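Local atomic coordinates of glycoside hydrolase family 12 (Spirochaeta thermophila, PDB entry 5LU3), a protein that is probably a cellulase, represented here by its family 64 carbohydrate-binding module, a calcium-binding beta-sandwich. Residues N52-A56 with Q57-P61. Sequence-based numbering, arbitrary orientation.
Sequences NRWVA and QHQVP. With 2NV (3,6,9,12,15-pentaoxaoctadecan-17-amine), chain B; FMT (formic acid), chain F.
The benzo end of Trp54 comes loosely near Gln59, with CZ3 4.4 Å from OE1. One ring face carries the bound polyether amine 2NV, whose O10 lies 3.3 Å from CD1, and the ring also stacks with Tyr34. With an alanine here, the polyether is likely to lose the ring face it lies on, and Tyr34 its stacking partner. The domain is a type A carbohydrate-binding module, a class that binds crystalline polysaccharide through flat aromatic surfaces. Whether Trp54 belongs to such a surface cannot be read from this ligand.

Val55 turns two methyls to the following turn. Its CG2 lies 3.9 Å from CG2 of Val60. The same methyl packs 3.5 Å from OE1 of Gln59, the two side chains running antiparallel alongside each other.

Ala56 forms two hydrogen bonds with Gln59. Its N donates to OE1 of Gln59 at 2.9 Å, nearly straight and on a carbonyl lone pair. This bond fixes the amide oxygen. Gln59 has CG anti to its carbonyl carbon (chi1 -64°) and an extended chain, which brings OE1 back to that N. The O of Ala56 accepts from N of Gln59, also at 2.9 Å, and this backbone bond closes the 3-10 turn. CB of Ala56 rests 3.5 Å from CE1 of His58, whose ring meets Trp31 edge-to-face.

The Gln57 amide is bonded outside this turn: OE1 accepts from Ser26 N, and NE2 donates to Tyr34 O and, at 3.0 Å, to O1 of a formic acid, probably from the crystallisation liquor.

Strand 55-56 is an outermost strand of the four-stranded antiparallel sheet, paired with strand 33-40. The 3-10 turn 57-59 follows it and leads into the loop toward strand 68-74.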
ATOM      1  N   ASN A  52       0.359   9.178  -2.729  1.00 11.08           N
ATOM      2  CA  ASN A  52       0.341   9.534  -4.136  1.00 11.97           C
ATOM      3  C   ASN A  52       1.707   9.409  -4.818  1.00 12.10           C
ATOM      4  O   ASN A  52       1.992  10.141  -5.781  1.00 15.89           O
ATOM      5  CB  ASN A  52      -0.248  10.939  -4.328  1.00 11.56           C
ATOM      6  CG  ASN A  52      -1.647  11.070  -3.772  1.00 12.74           C
ATOM      7  OD1 ASN A  52      -2.439  10.146  -3.854  1.00 11.64           O
ATOM      8  ND2 ASN A  52      -1.946  12.209  -3.178  1.00 13.67           N
ATOM      9  N   ARG A  53       2.512   8.448  -4.358  1.00 12.16           N
ATOM     10  CA  ARG A  53       3.849   8.220  -4.889  1.00 12.24           C
ATOM     11  C   ARG A  53       4.031   6.754  -5.235  1.00 11.28           C
ATOM     12  O   ARG A  53       3.555   5.875  -4.542  1.00 13.75           O
ATOM     13  CB  ARG A  53       4.911   8.646  -3.875  1.00 15.12           C
ATOM     14  CG  ARG A  53       4.865  10.125  -3.564  1.00 16.80           C
ATOM     15  CD  ARG A  53       5.874  10.540  -2.502  1.00 19.07           C
ATOM     16  NE  ARG A  53       5.747  11.967  -2.239  1.00 19.72           N
ATOM     17  CZ  ARG A  53       6.462  12.945  -2.793  1.00 19.34           C
ATOM     18  NH1 ARG A  53       7.483  12.707  -3.604  1.00 24.73           N
ATOM     19  NH2 ARG A  53       6.191  14.200  -2.459  1.00 20.26           N
ATOM     20  N   TRP A  54       4.778   6.508  -6.303  1.00 10.24           N
ATOM     21  CA  TRP A  54       5.123   5.174  -6.726  1.00  9.19           C
ATOM     22  C   TRP A  54       6.347   4.704  -5.943  1.00  9.57           C
ATOM     23  O   TRP A  54       7.363   5.420  -5.855  1.00 11.80           O
ATOM     24  CB  TRP A  54       5.439   5.189  -8.215  1.00 10.45           C
ATOM     25  CG  TRP A  54       5.610   3.847  -8.867  1.00 10.52           C
ATOM     26  CD1 TRP A  54       4.728   3.260  -9.709  1.00 11.71           C
ATOM     27  CD2 TRP A  54       6.773   2.986  -8.852  1.00  9.97           C
ATOM     28  NE1 TRP A  54       5.222   2.070 -10.177  1.00 11.77           N
ATOM     29  CE2 TRP A  54       6.480   1.877  -9.672  1.00 10.82           C
ATOM     30  CE3 TRP A  54       8.021   3.040  -8.230  1.00 10.26           C
ATOM     31  CZ2 TRP A  54       7.382   0.833  -9.884  1.00 10.89           C
ATOM     32  CZ3 TRP A  54       8.921   1.977  -8.447  1.00 11.24           C
ATOM     33  CH2 TRP A  54       8.594   0.893  -9.269  1.00 11.20           C
ATOM     34  N   VAL A  55       6.251   3.505  -5.382  1.00  9.07           N
ATOM     35  CA  VAL A  55       7.372   2.893  -4.682  1.00  9.65           C
ATOM     36  C   VAL A  55       7.371   1.389  -4.921  1.00  8.95           C
ATOM     37  O   VAL A  55       6.322   0.770  -5.006  1.00 10.34           O
ATOM     38  CB  VAL A  55       7.277   3.210  -3.151  1.00 10.40           C
ATOM     39  CG1 VAL A  55       6.024   2.646  -2.507  1.00 11.43           C
ATOM     40  CG2 VAL A  55       8.484   2.745  -2.375  1.00 12.85           C
ATOM     41  N   ALA A  56       8.550   0.799  -5.066  1.00  8.71           N
ATOM     42  CA  ALA A  56       8.626  -0.636  -5.182  1.00  9.65           C
ATOM     43  C   ALA A  56       8.405  -1.230  -3.809  1.00  9.49           C
ATOM     44  O   ALA A  56       8.840  -0.672  -2.791  1.00  9.73           O
ATOM     45  CB  ALA A  56       9.954  -1.066  -5.764  1.00  9.99           C
ATOM     46  N   GLN A  57       7.747  -2.380  -3.758  1.00  8.29           N
ATOM     47  CA  GLN A  57       7.528  -3.043  -2.480  1.00  8.79           C
ATOM     48  C   GLN A  57       8.806  -3.278  -1.692  1.00  8.38           C
ATOM     49  O   GLN A  57       8.823  -3.094  -0.470  1.00  9.31           O
ATOM     50  CB  GLN A  57       6.796  -4.350  -2.708  1.00  9.16           C
ATOM     51  CG  GLN A  57       5.351  -4.171  -3.191  1.00  8.62           C
ATOM     52  CD  GLN A  57       4.767  -5.434  -3.770  1.00 10.06           C
ATOM     53  OE1 GLN A  57       5.165  -6.546  -3.396  1.00 10.09           O
ATOM     54  NE2 GLN A  57       3.835  -5.281  -4.687  1.00 10.44           N
ATOM     55  N   HIS A  58       9.890  -3.646  -2.394  1.00  8.95           N
ATOM     56  CA  HIS A  58      11.158  -3.930  -1.735  1.00 10.32           C
ATOM     57  C   HIS A  58      11.803  -2.697  -1.152  1.00 10.28           C
ATOM     58  O   HIS A  58      12.748  -2.819  -0.366  1.00 12.76           O
ATOM     59  CB  HIS A  58      12.133  -4.642  -2.698  1.00 11.29           C
ATOM     60  CG  HIS A  58      12.720  -3.759  -3.728  1.00 11.59           C
ATOM     61  ND1 HIS A  58      12.268  -3.695  -5.027  1.00 11.51           N
ATOM     62  CD2 HIS A  58      13.734  -2.875  -3.644  1.00 13.65           C
ATOM     63  CE1 HIS A  58      12.978  -2.804  -5.697  1.00 13.61           C
ATOM     64  NE2 HIS A  58      13.846  -2.260  -4.864  1.00 15.18           N
ATOM     65  N   GLN A  59      11.327  -1.513  -1.503  1.00  9.93           N
ATOM     66  CA  GLN A  59      11.818  -0.258  -0.894  1.00  9.81           C
ATOM     67  C   GLN A  59      11.154   0.071   0.451  1.00 10.22           C
ATOM     68  O   GLN A  59      11.644   0.920   1.173  1.00 13.24           O
ATOM     69  CB  GLN A  59      11.590   0.913  -1.839  1.00  9.54           C
ATOM     70  CG  GLN A  59      12.363   0.806  -3.137  1.00  8.46           C
ATOM     71  CD  GLN A  59      12.148   2.029  -4.014  1.00  8.59           C
ATOM     72  OE1 GLN A  59      11.076   2.180  -4.621  1.00 10.16           O
ATOM     73  NE2 GLN A  59      13.118   2.910  -4.061  1.00  8.43           N
ATOM     74  N   VAL A  60      10.051  -0.614   0.758  1.00  9.18           N
ATOM     75  CA  VAL A  60       9.250  -0.329   1.943  1.00  9.65           C
ATOM     76  C   VAL A  60       9.685  -1.269   3.056  1.00  9.33           C
ATOM     77  O   VAL A  60       9.468  -2.497   2.964  1.00  9.77           O
ATOM     78  CB  VAL A  60       7.742  -0.491   1.673  1.00 10.03           C
ATOM     79  CG1 VAL A  60       6.964  -0.063   2.899  1.00 10.59           C
ATOM     80  CG2 VAL A  60       7.310   0.311   0.448  1.00 11.00           C
ATOM     81  N   PRO A  61      10.283  -0.725   4.128  1.00  9.85           N
ATOM     82  CA  PRO A  61      10.702  -1.622   5.200  1.00  9.62           C
ATOM     83  C   PRO A  61       9.533  -2.310   5.869  1.00  9.64           C
ATOM     84  O   PRO A  61       8.504  -1.667   6.122  1.00 10.25           O
ATOM     85  CB  PRO A  61      11.405  -0.683   6.185  1.00 11.33           C
ATOM     86  CG  PRO A  61      11.730   0.569   5.407  1.00 12.93           C
ATOM     87  CD  PRO A  61      10.629   0.680   4.412  1.00 10.94           C
TER
HETATM   88  N1  2NV B 101       9.750  -0.645 -18.501  1.00 34.09           N
HETATM   89  C2  2NV B 101       8.858   0.484 -18.310  1.00 34.29           C
HETATM   90  C3  2NV B 101       8.339   0.366 -16.878  1.00 29.39           C
HETATM   91  O4  2NV B 101       7.109   0.995 -16.691  1.00 34.17           O
HETATM   92  C5  2NV B 101       6.742   1.247 -15.338  1.00 25.41           C
HETATM   93  C6  2NV B 101       7.701   2.259 -14.688  1.00 19.53           C
HETATM   94  O7  2NV B 101       7.428   2.325 -13.324  1.00 26.35           O
HETATM   95  C8  2NV B 101       8.282   3.165 -12.595  1.00 24.48           C
HETATM   96  C9  2NV B 101       7.765   4.561 -12.768  1.00 19.90           C
HETATM   97  O10 2NV B 101       6.614   4.747 -12.040  1.00 27.68           O
HETATM   98  C11 2NV B 101       6.456   6.107 -11.644  1.00 24.66           C
HETATM   99  C12 2NV B 101       6.002   6.842 -12.882  1.00 22.13           C
HETATM  100  O13 2NV B 101       5.982   8.226 -12.824  1.00 30.90           O
HETATM  101  C14 2NV B 101       5.769   8.865 -14.080  1.00 27.26           C
HETATM  102  C15 2NV B 101       7.068   8.773 -14.875  1.00 25.04           C
HETATM  103  O16 2NV B 101       7.039   9.403 -16.138  1.00 45.31           O
HETATM  104  C17 2NV B 101       8.242   9.308 -16.869  1.00 47.41           C
HETATM  105  C18 2NV B 101       9.182  10.469 -16.514  1.00 44.96           C
HETATM  106  C2A 2NV B 101       9.710   1.743 -18.534  1.00 38.81           C
HETATM  107  C   FMT F 105       2.324  -8.931  -6.179  1.00 14.71           C
HETATM  108  O1  FMT F 105       3.104  -7.900  -5.934  1.00 20.22           O
HETATM  109  O2  FMT F 105       1.012  -8.893  -6.460  1.00 23.44           O